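Local coordinates for glutathione S-transferase, N-terminal domain protein (Pseudomonas putida, PDB 4NAX) that binds one oxidized glutathione disulfide per subunit and probably acts as a transferase of the glutathione S-transferase superfamily, at residues I183-F186 with P187-N191; R212-A215 with N216-R220; P221-Q224 with H225-I229. All blocks are in the same frame, centred on the assembly; numbering follows the deposited sequence.

The three contacts come in series along the C-terminal part of the chain, each between successive turns of one helix. Contact 1 lies on helix 180-193, contact 2 on helix 208-219 and contact 3 on helix 221-226. The centre of contact 1 is about 10 Å from that of contact 2 and about 12 Å from that of contact 3; the centres of contacts 2 and 3 are also about 12 Å apart. All three touch one another. Contact 1 brings W188 to the bound glutathione disulfide, contact 2 packs against that helix, mostly through buried side chains, and contact 3 carries the chain from the all-helical domain back onto the thioredoxin-like domain, against helix 31-41 and strand 45-49.

Contact 1 (I183-F186 with P187-N191); sequences IAIF and PWVRN. With GDS (oxidized glutathione disulfide), chain C.
The carbonyl oxygen I185 O is gripped by two backbone amides of the following turn: V189 N donates to it at 3.1 Å in the carbonyl plane, and W188 N adds a weak, bent bond (125°). The sharing accompanies a proline kink in helix 180-193, part of the all-helical C-terminal domain of the glutathione S-transferase fold. P187 has no N-H to offer, and its ring faces the preceding turn instead, with P187 CD 2.9 Å from I183 O. W188 N makes no bond to A184 O and has the weak one to I185 O in its stead, and the buried oxygens I183 O and A184 O are left without a hydrogen-bonding partner. Regular winding is restored from V189 on, and R190 N reaches F186 O at 2.9 Å in a nearly straight bond (175°).

The apolar side chains follow the same turn. I185 and V189 run alongside each other, their CG2 methyls in contact. V189 CG1 is anti to the backbone N (chi1 178°), which turns V189 CG2 back toward I185, 3.6 Å from I185 O. I185 CG2 also sits over the centre of the F186 ring, 4.2 Å above its plane.

W188 leads away from the turn into the ligand pocket. A184 O lies at the edge of the indole, in its plane, 3.9 Å from W188 CD1. W188 NE1 is hydrogen-bonded to N30 OD1, which should fix the ring's rotation, and Q122 of helix 109-137 also touches W188. The benzo part of the indole then meets the glutathione disulfide: W188 CH2 is 3.7 Å from the ligand methylene CB2, and W188 CZ2 is 3.4 Å from its carboxylate oxygen OE4.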
ATOM      1  N   ILE A 183      -7.976  10.285  -4.694  1.00 12.27           N
ATOM      2  CA  ILE A 183      -6.768  10.777  -5.344  1.00 12.26           C
ATOM      3  C   ILE A 183      -5.799   9.623  -5.640  1.00 11.76           C
ATOM      4  O   ILE A 183      -5.117   9.619  -6.669  1.00 12.35           O
ATOM      5  CB  ILE A 183      -6.125  11.895  -4.502  1.00 12.59           C
ATOM      6  CG1 ILE A 183      -7.066  13.115  -4.500  1.00 13.45           C
ATOM      7  CG2 ILE A 183      -4.747  12.273  -5.039  1.00 13.58           C
ATOM      8  CD1 ILE A 183      -6.684  14.179  -3.497  1.00 15.58           C
ATOM      9  N   ALA A 184      -5.757   8.623  -4.771  1.00 11.81           N
ATOM     10  CA  ALA A 184      -4.890   7.474  -5.004  1.00 11.77           C
ATOM     11  C   ALA A 184      -5.412   6.560  -6.117  1.00 11.69           C
ATOM     12  O   ALA A 184      -4.630   6.005  -6.879  1.00 11.89           O
ATOM     13  CB  ALA A 184      -4.741   6.663  -3.720  1.00 12.17           C
ATOM     14  N   ILE A 185      -6.730   6.380  -6.186  1.00 12.17           N
ATOM     15  CA  ILE A 185      -7.325   5.385  -7.070  1.00 11.58           C
ATOM     16  C   ILE A 185      -7.536   5.862  -8.509  1.00 11.52           C
ATOM     17  O   ILE A 185      -7.175   5.171  -9.461  1.00 12.00           O
ATOM     18  CB  ILE A 185      -8.669   4.906  -6.472  1.00 12.12           C
ATOM     19  CG1 ILE A 185      -8.418   4.053  -5.228  1.00 12.01           C
ATOM     20  CG2 ILE A 185      -9.506   4.171  -7.501  1.00 13.30           C
ATOM     21  CD1 ILE A 185      -9.637   3.830  -4.368  1.00 13.13           C
ATOM     22  N   PHE A 186      -8.116   7.047  -8.681  1.00 11.97           N
ATOM     23  CA  PHE A 186      -8.569   7.413 -10.017  1.00 12.87           C
ATOM     24  C   PHE A 186      -7.464   7.696 -11.048  1.00 12.62           C
ATOM     25  O   PHE A 186      -7.668   7.389 -12.212  1.00 13.33           O
ATOM     26  CB  PHE A 186      -9.685   8.483  -9.941  1.00 13.33           C
ATOM     27  CG  PHE A 186     -10.930   7.890  -9.333  1.00 13.63           C
ATOM     28  CD1 PHE A 186     -11.689   6.990 -10.061  1.00 15.67           C
ATOM     29  CD2 PHE A 186     -11.278   8.135  -8.021  1.00 14.58           C
ATOM     30  CE1 PHE A 186     -12.764   6.331  -9.478  1.00 18.28           C
ATOM     31  CE2 PHE A 186     -12.351   7.500  -7.427  1.00 17.08           C
ATOM     32  CZ  PHE A 186     -13.093   6.600  -8.162  1.00 18.30           C
ATOM     33  N   PRO A 187      -6.283   8.194 -10.629  1.00 12.66           N
ATOM     34  CA  PRO A 187      -5.198   8.263 -11.630  1.00 12.69           C
ATOM     35  C   PRO A 187      -4.822   6.909 -12.180  1.00 12.53           C
ATOM     36  O   PRO A 187      -4.364   6.801 -13.335  1.00 13.69           O
ATOM     37  CB  PRO A 187      -4.036   8.900 -10.857  1.00 13.65           C
ATOM     38  CG  PRO A 187      -4.732   9.734  -9.795  1.00 13.49           C
ATOM     39  CD  PRO A 187      -5.874   8.832  -9.360  1.00 12.79           C
ATOM     40  N   TRP A 188      -4.950   5.869 -11.357  1.00 12.40           N
ATOM     41  CA  TRP A 188      -4.659   4.514 -11.824  1.00 12.76           C
ATOM     42  C   TRP A 188      -5.738   3.971 -12.761  1.00 12.40           C
ATOM     43  O   TRP A 188      -5.424   3.282 -13.729  1.00 13.14           O
ATOM     44  CB  TRP A 188      -4.420   3.571 -10.645  1.00 12.70           C
ATOM     45  CG  TRP A 188      -2.965   3.435 -10.333  1.00 11.72           C
ATOM     46  CD1 TRP A 188      -2.275   3.924  -9.262  1.00 12.84           C
ATOM     47  CD2 TRP A 188      -2.019   2.749 -11.147  1.00 11.70           C
ATOM     48  NE1 TRP A 188      -0.943   3.548  -9.353  1.00 12.56           N
ATOM     49  CE2 TRP A 188      -0.774   2.817 -10.503  1.00 12.19           C
ATOM     50  CE3 TRP A 188      -2.113   2.074 -12.371  1.00 12.87           C
ATOM     51  CZ2 TRP A 188       0.360   2.225 -11.023  1.00 13.33           C
ATOM     52  CZ3 TRP A 188      -0.984   1.510 -12.898  1.00 14.09           C
ATOM     53  CH2 TRP A 188       0.247   1.575 -12.220  1.00 14.83           C
ATOM     54  N   VAL A 189      -7.003   4.249 -12.452  1.00 12.79           N
ATOM     55  CA  VAL A 189      -8.075   3.876 -13.362  1.00 12.68           C
ATOM     56  C   VAL A 189      -7.849   4.560 -14.725  1.00 13.35           C
ATOM     57  O   VAL A 189      -7.923   3.913 -15.788  1.00 14.55           O
ATOM     58  CB  VAL A 189      -9.463   4.209 -12.782  1.00 13.97           C
ATOM     59  CG1 VAL A 189     -10.553   3.841 -13.777  1.00 15.94           C
ATOM     60  CG2 VAL A 189      -9.731   3.505 -11.449  1.00 14.11           C
ATOM     61  N   ARG A 190      -7.554   5.863 -14.694  1.00 13.98           N
ATOM     62  CA  ARG A 190      -7.231   6.583 -15.930  1.00 14.71           C
ATOM     63  C   ARG A 190      -6.075   5.914 -16.682  1.00 14.82           C
ATOM     64  O   ARG A 190      -6.145   5.707 -17.900  1.00 16.93           O
ATOM     65  CB  ARG A 190      -6.865   8.030 -15.622  1.00 15.37           C
ATOM     66  CG  ARG A 190      -6.394   8.808 -16.838  1.00 17.86           C
ATOM     67  CD  ARG A 190      -6.007  10.229 -16.491  1.00 19.76           C
ATOM     68  NE  ARG A 190      -5.412  10.932 -17.618  1.00 22.44           N
ATOM     69  CZ  ARG A 190      -4.105  11.086 -17.830  1.00 23.83           C
ATOM     70  NH1 ARG A 190      -3.196  10.625 -16.983  1.00 26.21           N
ATOM     71  NH2 ARG A 190      -3.704  11.735 -18.902  1.00 26.96           N
ATOM     72  N   ASN A 191      -5.005   5.583 -15.973  1.00 14.26           N
ATOM     73  CA  ASN A 191      -3.844   5.012 -16.633  1.00 14.88           C
ATOM     74  C   ASN A 191      -4.159   3.685 -17.319  1.00 15.36           C
ATOM     75  O   ASN A 191      -3.659   3.411 -18.415  1.00 16.76           O
ATOM     76  CB  ASN A 191      -2.698   4.820 -15.642  1.00 16.77           C
ATOM     77  CG  ASN A 191      -1.348   4.923 -16.304  1.00 17.01           C
ATOM     78  OD1 ASN A 191      -1.073   5.900 -16.987  1.00 21.14           O
ATOM     79  ND2 ASN A 191      -0.500   3.939 -16.089  1.00 19.31           N
TER
HETATM   80  N1  GDS C 301      10.137  -1.389 -12.710  1.00 38.86           N
HETATM   81  CA1 GDS C 301       8.788  -1.179 -13.234  1.00 28.34           C
HETATM   82  C1  GDS C 301       8.319  -2.382 -14.022  1.00 35.38           C
HETATM   83  OE1 GDS C 301       7.084  -2.536 -14.170  1.00 27.52           O
HETATM   84  OE2 GDS C 301       9.147  -3.186 -14.506  1.00 42.97           O
HETATM   85  CB1 GDS C 301       8.784   0.064 -14.133  1.00 24.99           C
HETATM   86  CG1 GDS C 301       7.389   0.639 -14.415  1.00 22.04           C
HETATM   87  CD1 GDS C 301       6.752   1.184 -13.161  1.00 19.51           C
HETATM   88  O1  GDS C 301       7.436   1.595 -12.243  1.00 22.36           O
HETATM   89  N2  GDS C 301       5.425   1.163 -13.141  1.00 15.87           N
HETATM   90  CA2 GDS C 301       4.642   1.712 -12.053  1.00 15.89           C
HETATM   91  C2  GDS C 301       3.843   0.639 -11.363  1.00 14.48           C
HETATM   92  O2  GDS C 301       3.318  -0.266 -12.001  1.00 16.11           O
HETATM   93  CB2 GDS C 301       3.686   2.782 -12.585  1.00 15.26           C
HETATM   94  SG2 GDS C 301       4.476   4.274 -13.177  1.00 19.30           S
HETATM   95  N3  GDS C 301       3.702   0.758 -10.044  1.00 13.82           N
HETATM   96  CA3 GDS C 301       2.968  -0.214  -9.251  1.00 14.13           C
HETATM   97  C3  GDS C 301       2.279   0.365  -8.034  1.00 13.63           C
HETATM   98  OE3 GDS C 301       2.045  -0.432  -7.101  1.00 14.80           O
HETATM   99  OE4 GDS C 301       1.932   1.551  -8.072  1.00 14.53           O
HETATM  100  N4  GDS C 301       9.577   3.455 -11.207  1.00 15.43           N
HETATM  101  CA4 GDS C 301      11.004   3.572 -11.411  1.00 17.64           C
HETATM  102  C4  GDS C 301      11.705   2.246 -11.521  1.00 21.68           C
HETATM  103  OE5 GDS C 301      12.952   2.233 -11.739  1.00 23.92           O
HETATM  104  OE6 GDS C 301      11.007   1.203 -11.438  1.00 24.15           O
HETATM  105  C5  GDS C 301       8.926   4.326 -10.447  1.00 13.72           C
HETATM  106  O5  GDS C 301       9.507   5.233  -9.863  1.00 14.52           O
HETATM  107  CA5 GDS C 301       7.422   4.180 -10.359  1.00 14.27           C
HETATM  108  N5  GDS C 301       6.979   4.394  -8.985  1.00 12.84           N
HETATM  109  CB5 GDS C 301       6.788   5.209 -11.296  1.00 14.56           C
HETATM  110  SG5 GDS C 301       4.995   5.255 -11.265  1.00 17.20           S
HETATM  111  CA6 GDS C 301       5.032   3.106  -4.663  1.00 12.88           C
HETATM  112  C6  GDS C 301       4.290   4.394  -4.468  1.00 12.52           C
HETATM  113  OE7 GDS C 301       4.954   5.458  -4.421  1.00 12.66           O
HETATM  114  OE8 GDS C 301       3.044   4.333  -4.353  1.00 13.72           O
HETATM  115  N6  GDS C 301       4.322   2.018  -3.960  1.00 13.15           N
HETATM  116  CB6 GDS C 301       5.154   2.789  -6.154  1.00 13.09           C
HETATM  117  CG6 GDS C 301       6.003   3.836  -6.883  1.00 13.06           C
HETATM  118  CD6 GDS C 301       6.296   3.463  -8.311  1.00 12.80           C
HETATM  119  O6  GDS C 301       5.897   2.404  -8.808  1.00 13.97           O

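Contact 2 (R212-A215 with N216-R220); sequences RVLA and NFLER
N216 N donates to R212 O at 3.1 Å, the first of four consecutive i-to-i+4 backbone bonds that wind the last turns of helix 208-219. F217 N to V213 O and L218 N to L214 O, each 2.9 Å, follow. The series slackens at E219 N, which reaches A215 O at 3.2 Å in a more bent bond (137°). R220 then leaves the helix and stands as N-cap of the next one, helix 221-226.

Among polar side chains, R212 and N216 meet through a water. It accepts from R212 NH1 at 2.9 Å, in the guanidinium plane, and donates to N216 OD1 at 3.0 Å. The R212 chain bends at CG-CD (chi3 61°), laying one guanidinium face over V213 CG2; E209 forms a salt bridge to the same group. Replacing N216 by an alanine removes the amide oxygen, which would probably cost the bridging water one of its two anchors here and leave the R212 guanidinium without its water link to the next turn.

Apolar contact is carried by L214 and L218, which cross obliquely with their CD1 methyls 3.9 Å apart. On the exposed side, the E219 aliphatic chain lies along A215 O, with E219 CG 3.3 Å away.

The buried side of the helix rests on helix 180-193, where V213 meets F186, L214 meets V189 and F217 meets P187; F217 and L218 also touch V223 of helix 221-226.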
ATOM      1  N   ARG A 212     -18.496   6.946 -14.011  1.00 18.35           N
ATOM      2  CA  ARG A 212     -19.102   8.174 -13.525  1.00 18.73           C
ATOM      3  C   ARG A 212     -18.166   8.941 -12.597  1.00 18.87           C
ATOM      4  O   ARG A 212     -17.979  10.153 -12.745  1.00 19.79           O
ATOM      5  CB  ARG A 212     -20.413   7.864 -12.811  1.00 20.81           C
ATOM      6  CG  ARG A 212     -21.024   9.025 -12.046  1.00 22.44           C
ATOM      7  CD  ARG A 212     -22.370   8.635 -11.446  1.00 23.47           C
ATOM      8  NE  ARG A 212     -22.218   7.517 -10.507  1.00 21.50           N
ATOM      9  CZ  ARG A 212     -21.810   7.635  -9.247  1.00 20.95           C
ATOM     10  NH1 ARG A 212     -21.532   8.821  -8.726  1.00 22.66           N
ATOM     11  NH2 ARG A 212     -21.659   6.555  -8.499  1.00 21.61           N
ATOM     12  N   VAL A 213     -17.595   8.243 -11.625  1.00 18.35           N
ATOM     13  CA  VAL A 213     -16.749   8.905 -10.633  1.00 17.99           C
ATOM     14  C   VAL A 213     -15.403   9.333 -11.257  1.00 16.13           C
ATOM     15  O   VAL A 213     -14.901  10.425 -10.967  1.00 17.35           O
ATOM     16  CB  VAL A 213     -16.595   8.038  -9.374  1.00 16.89           C
ATOM     17  CG1 VAL A 213     -15.670   8.711  -8.378  1.00 17.68           C
ATOM     18  CG2 VAL A 213     -17.966   7.820  -8.748  1.00 18.22           C
ATOM     19  N   LEU A 214     -14.853   8.508 -12.147  1.00 16.54           N
ATOM     20  CA  LEU A 214     -13.656   8.900 -12.880  1.00 16.45           C
ATOM     21  C   LEU A 214     -13.879  10.195 -13.654  1.00 16.10           C
ATOM     22  O   LEU A 214     -13.053  11.114 -13.622  1.00 16.55           O
ATOM     23  CB  LEU A 214     -13.209   7.800 -13.829  1.00 16.91           C
ATOM     24  CG  LEU A 214     -12.022   8.160 -14.726  1.00 16.34           C
ATOM     25  CD1 LEU A 214     -10.766   8.413 -13.893  1.00 18.94           C
ATOM     26  CD2 LEU A 214     -11.768   7.049 -15.742  1.00 20.64           C
ATOM     27  N   ALA A 215     -14.998  10.279 -14.364  1.00 17.96           N
ATOM     28  CA  ALA A 215     -15.301  11.514 -15.103  1.00 18.00           C
ATOM     29  C   ALA A 215     -15.394  12.718 -14.155  1.00 17.70           C
ATOM     30  O   ALA A 215     -14.857  13.789 -14.444  1.00 19.28           O
ATOM     31  CB  ALA A 215     -16.572  11.371 -15.921  1.00 20.19           C
ATOM     32  N   ASN A 216     -16.050  12.543 -13.011  1.00 18.56           N
ATOM     33  CA  ASN A 216     -16.159  13.630 -12.053  1.00 18.01           C
ATOM     34  C   ASN A 216     -14.757  14.065 -11.544  1.00 17.57           C
ATOM     35  O   ASN A 216     -14.456  15.250 -11.396  1.00 18.57           O
ATOM     36  CB  ASN A 216     -16.985  13.224 -10.827  1.00 20.40           C
ATOM     37  CG  ASN A 216     -18.441  12.929 -11.122  1.00 23.77           C
ATOM     38  OD1 ASN A 216     -19.125  12.320 -10.268  1.00 25.60           O
ATOM     39  ND2 ASN A 216     -18.944  13.359 -12.267  1.00 20.65           N
ATOM     40  N   PHE A 217     -13.910  13.087 -11.260  1.00 15.55           N
ATOM     41  CA  PHE A 217     -12.553  13.319 -10.793  1.00 15.79           C
ATOM     42  C   PHE A 217     -11.771  14.150 -11.820  1.00 15.75           C
ATOM     43  O   PHE A 217     -11.134  15.159 -11.480  1.00 15.70           O
ATOM     44  CB  PHE A 217     -11.877  11.970 -10.587  1.00 15.27           C
ATOM     45  CG  PHE A 217     -10.459  12.051 -10.065  1.00 14.03           C
ATOM     46  CD1 PHE A 217     -10.205  12.323  -8.730  1.00 15.35           C
ATOM     47  CD2 PHE A 217      -9.388  11.817 -10.899  1.00 15.59           C
ATOM     48  CE1 PHE A 217      -8.908  12.353  -8.246  1.00 14.12           C
ATOM     49  CE2 PHE A 217      -8.093  11.829 -10.428  1.00 14.35           C
ATOM     50  CZ  PHE A 217      -7.844  12.085  -9.088  1.00 13.98           C
ATOM     51  N   LEU A 218     -11.866  13.752 -13.086  1.00 16.30           N
ATOM     52  CA  LEU A 218     -11.081  14.389 -14.133  1.00 17.24           C
ATOM     53  C   LEU A 218     -11.560  15.809 -14.454  1.00 17.63           C
ATOM     54  O   LEU A 218     -10.819  16.594 -15.026  1.00 19.72           O
ATOM     55  CB  LEU A 218     -11.037  13.511 -15.391  1.00 17.56           C
ATOM     56  CG  LEU A 218     -10.308  12.178 -15.229  1.00 18.65           C
ATOM     57  CD1 LEU A 218     -10.492  11.308 -16.460  1.00 20.41           C
ATOM     58  CD2 LEU A 218      -8.838  12.372 -14.920  1.00 20.18           C
ATOM     59  N   GLU A 219     -12.785  16.147 -14.077  1.00 18.75           N
ATOM     60  CA  GLU A 219     -13.294  17.515 -14.244  1.00 20.00           C
ATOM     61  C   GLU A 219     -12.690  18.501 -13.253  1.00 18.64           C
ATOM     62  O   GLU A 219     -12.779  19.713 -13.449  1.00 21.78           O
ATOM     63  CB  GLU A 219     -14.832  17.542 -14.098  1.00 22.10           C
ATOM     64  CG  GLU A 219     -15.576  16.908 -15.274  1.00 30.06           C
ATOM     65  CD  GLU A 219     -17.018  16.517 -14.953  1.00 82.21           C
ATOM     66  OE1 GLU A 219     -17.613  15.728 -15.734  1.00 96.60           O
ATOM     67  OE2 GLU A 219     -17.556  16.982 -13.917  1.00 43.98           O
ATOM     68  N   ARG A 220     -12.109  18.001 -12.165  1.00 17.53           N
ATOM     69  CA  ARG A 220     -11.629  18.902 -11.123  1.00 17.22           C
ATOM     70  C   ARG A 220     -10.397  19.683 -11.602  1.00 17.06           C
ATOM     71  O   ARG A 220      -9.455  19.095 -12.130  1.00 16.80           O
ATOM     72  CB  ARG A 220     -11.282  18.133  -9.856  1.00 16.96           C
ATOM     73  CG  ARG A 220     -12.457  17.440  -9.189  1.00 18.10           C
ATOM     74  CD  ARG A 220     -12.037  16.720  -7.925  1.00 17.29           C
ATOM     75  NE  ARG A 220     -11.590  17.623  -6.876  1.00 17.31           N
ATOM     76  CZ  ARG A 220     -12.388  18.247  -6.020  1.00 18.84           C
ATOM     77  NH1 ARG A 220     -13.707  18.068  -6.053  1.00 22.98           N
ATOM     78  NH2 ARG A 220     -11.868  19.016  -5.080  1.00 19.05           N
TER
HETATM   79  O   HOH W   1     -21.952  11.588  -9.604  1.00 28.60           O

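Contact 3 (P221-Q224 with H225-I229); sequences PAVQ and HGLKI. Unlike the reference sequence in segment 225-229: H225 (reference Arg).
V223 and L227 project in one direction, a turn apart, with V223 CG1 4.1 Å from L227 CD1. They form the apolar flank of helix 221-226, a short C-terminal helix that gives way to a type I beta turn from G226 to I229. L227 CG is anti to its own carbonyl carbon (chi1 -75°), which brings it back over the preceding turn, 3.2 Å from V223 O. The same oxygen takes L227 N at 2.9 Å, and the bonds from H225 N to P221 O and from G226 N to A222 O complete the helical winding.

Q224 slants across L227 rather than running beside it. Its chain folds back at CB-CG (chi2 -62°), so that Q224 NE2 passes 4.0 Å from L227 CD1 and hydrogen-bonds to L218 O, tying the amide to the end of the preceding helix. The other end of that amide faces K228: a water donates to Q224 OE1 and accepts from K228 NZ, both at 2.7 Å. The K228 chain, extended beyond CG, passes over Q224 O, with K228 CG 3.4 Å from it. One water thus links the amide to the ammonium group at an exposed edge of the helix.

H225, an arginine in the reference sequence, turns its imidazole back toward the start of the helix, where H225 CD2 lies 3.2 Å from P221 O.

L227 packs on L218 of helix 208-219. A222 and H225 meet helix 31-41 at E39, S35 of that helix hydrogen-bonds to G226 O, and I229 reaches Y45 and A47 of the outer strand 45-49 of the thioredoxin-like sheet.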
ATOM      1  N   PRO A 221     -10.374  21.019 -11.409  1.00 17.71           N
ATOM      2  CA  PRO A 221      -9.228  21.768 -11.950  1.00 18.81           C
ATOM      3  C   PRO A 221      -7.883  21.350 -11.334  1.00 16.22           C
ATOM      4  O   PRO A 221      -6.864  21.304 -12.034  1.00 17.26           O
ATOM      5  CB  PRO A 221      -9.559  23.245 -11.669  1.00 22.59           C
ATOM      6  CG  PRO A 221     -10.919  23.277 -11.102  1.00 38.16           C
ATOM      7  CD  PRO A 221     -11.482  21.898 -11.002  1.00 21.94           C
ATOM      8  N   ALA A 222      -7.874  21.008 -10.055  1.00 17.28           N
ATOM      9  CA  ALA A 222      -6.611  20.605  -9.429  1.00 16.02           C
ATOM     10  C   ALA A 222      -6.092  19.292 -10.008  1.00 15.45           C
ATOM     11  O   ALA A 222      -4.883  19.052 -10.058  1.00 15.21           O
ATOM     12  CB  ALA A 222      -6.782  20.474  -7.935  1.00 17.50           C
ATOM     13  N   VAL A 223      -7.013  18.411 -10.380  1.00 15.20           N
ATOM     14  CA  VAL A 223      -6.656  17.146 -11.029  1.00 14.63           C
ATOM     15  C   VAL A 223      -6.008  17.418 -12.367  1.00 15.11           C
ATOM     16  O   VAL A 223      -4.943  16.872 -12.667  1.00 15.04           O
ATOM     17  CB  VAL A 223      -7.875  16.224 -11.147  1.00 15.08           C
ATOM     18  CG1 VAL A 223      -7.603  15.030 -12.040  1.00 15.04           C
ATOM     19  CG2 VAL A 223      -8.332  15.739  -9.770  1.00 16.11           C
ATOM     20  N   GLN A 224      -6.632  18.254 -13.188  1.00 16.03           N
ATOM     21  CA  GLN A 224      -6.035  18.549 -14.498  1.00 16.42           C
ATOM     22  C   GLN A 224      -4.645  19.162 -14.377  1.00 15.55           C
ATOM     23  O   GLN A 224      -3.743  18.795 -15.133  1.00 17.47           O
ATOM     24  CB  GLN A 224      -6.965  19.421 -15.343  1.00 19.09           C
ATOM     25  CG  GLN A 224      -8.171  18.648 -15.857  1.00 19.77           C
ATOM     26  CD  GLN A 224      -7.809  17.482 -16.782  1.00 21.94           C
ATOM     27  OE1 GLN A 224      -6.908  17.587 -17.620  1.00 22.14           O
ATOM     28  NE2 GLN A 224      -8.496  16.355 -16.611  1.00 22.66           N
ATOM     29  N   HIS A 225      -4.439  20.043 -13.398  1.00 15.72           N
ATOM     30  CA  HIS A 225      -3.081  20.568 -13.191  1.00 15.28           C
ATOM     31  C   HIS A 225      -2.128  19.477 -12.719  1.00 14.80           C
ATOM     32  O   HIS A 225      -1.037  19.314 -13.255  1.00 14.99           O
ATOM     33  CB  HIS A 225      -3.052  21.684 -12.151  1.00 17.23           C
ATOM     34  CG  HIS A 225      -3.743  22.932 -12.585  1.00 18.28           C
ATOM     35  ND1 HIS A 225      -3.446  23.572 -13.766  1.00 19.63           N
ATOM     36  CD2 HIS A 225      -4.684  23.683 -11.975  1.00 19.54           C
ATOM     37  CE1 HIS A 225      -4.177  24.665 -13.866  1.00 22.36           C
ATOM     38  NE2 HIS A 225      -4.955  24.741 -12.803  1.00 23.10           N
ATOM     39  N   GLY A 226      -2.538  18.742 -11.691  1.00 14.64           N
ATOM     40  CA  GLY A 226      -1.649  17.762 -11.095  1.00 13.95           C
ATOM     41  C   GLY A 226      -1.251  16.628 -12.019  1.00 13.43           C
ATOM     42  O   GLY A 226      -0.158  16.086 -11.901  1.00 13.39           O
ATOM     43  N   LEU A 227      -2.122  16.282 -12.956  1.00 13.84           N
ATOM     44  CA  LEU A 227      -1.810  15.243 -13.939  1.00 13.82           C
ATOM     45  C   LEU A 227      -0.595  15.554 -14.788  1.00 13.63           C
ATOM     46  O   LEU A 227      -0.006  14.643 -15.381  1.00 14.06           O
ATOM     47  CB  LEU A 227      -2.977  15.000 -14.907  1.00 15.51           C
ATOM     48  CG  LEU A 227      -4.172  14.224 -14.346  1.00 15.82           C
ATOM     49  CD1 LEU A 227      -5.307  14.236 -15.363  1.00 18.52           C
ATOM     50  CD2 LEU A 227      -3.811  12.801 -13.942  1.00 16.46           C
ATOM     51  N   LYS A 228      -0.217  16.832 -14.884  1.00 13.40           N
ATOM     52  CA  LYS A 228       0.790  17.284 -15.830  1.00 14.12           C
ATOM     53  C   LYS A 228       2.125  17.629 -15.194  1.00 13.92           C
ATOM     54  O   LYS A 228       3.058  18.000 -15.891  1.00 14.66           O
ATOM     55  CB  LYS A 228       0.234  18.508 -16.569  1.00 14.39           C
ATOM     56  CG  LYS A 228      -1.105  18.219 -17.229  1.00 14.48           C
ATOM     57  CD  LYS A 228      -1.647  19.421 -17.994  1.00 16.51           C
ATOM     58  CE  LYS A 228      -3.034  19.118 -18.484  1.00 17.59           C
ATOM     59  NZ  LYS A 228      -3.551  20.149 -19.387  1.00 21.09           N
ATOM     60  N   ILE A 229       2.211  17.517 -13.868  1.00 14.17           N
ATOM     61  CA  ILE A 229       3.335  18.044 -13.100  1.00 14.25           C
ATOM     62  C   ILE A 229       4.133  16.876 -12.511  1.00 13.90           C
ATOM     63  O   ILE A 229       3.535  15.943 -11.980  1.00 15.15           O
ATOM     64  CB  ILE A 229       2.787  18.945 -11.964  1.00 14.60           C
ATOM     65  CG1 ILE A 229       2.125  20.186 -12.595  1.00 14.92           C
ATOM     66  CG2 ILE A 229       3.858  19.326 -10.956  1.00 15.60           C
ATOM     67  CD1 ILE A 229       1.368  21.081 -11.632  1.00 16.16           C
TER
HETATM   68  O   HOH W   2      -6.169  19.434 -19.512  1.00 27.50           O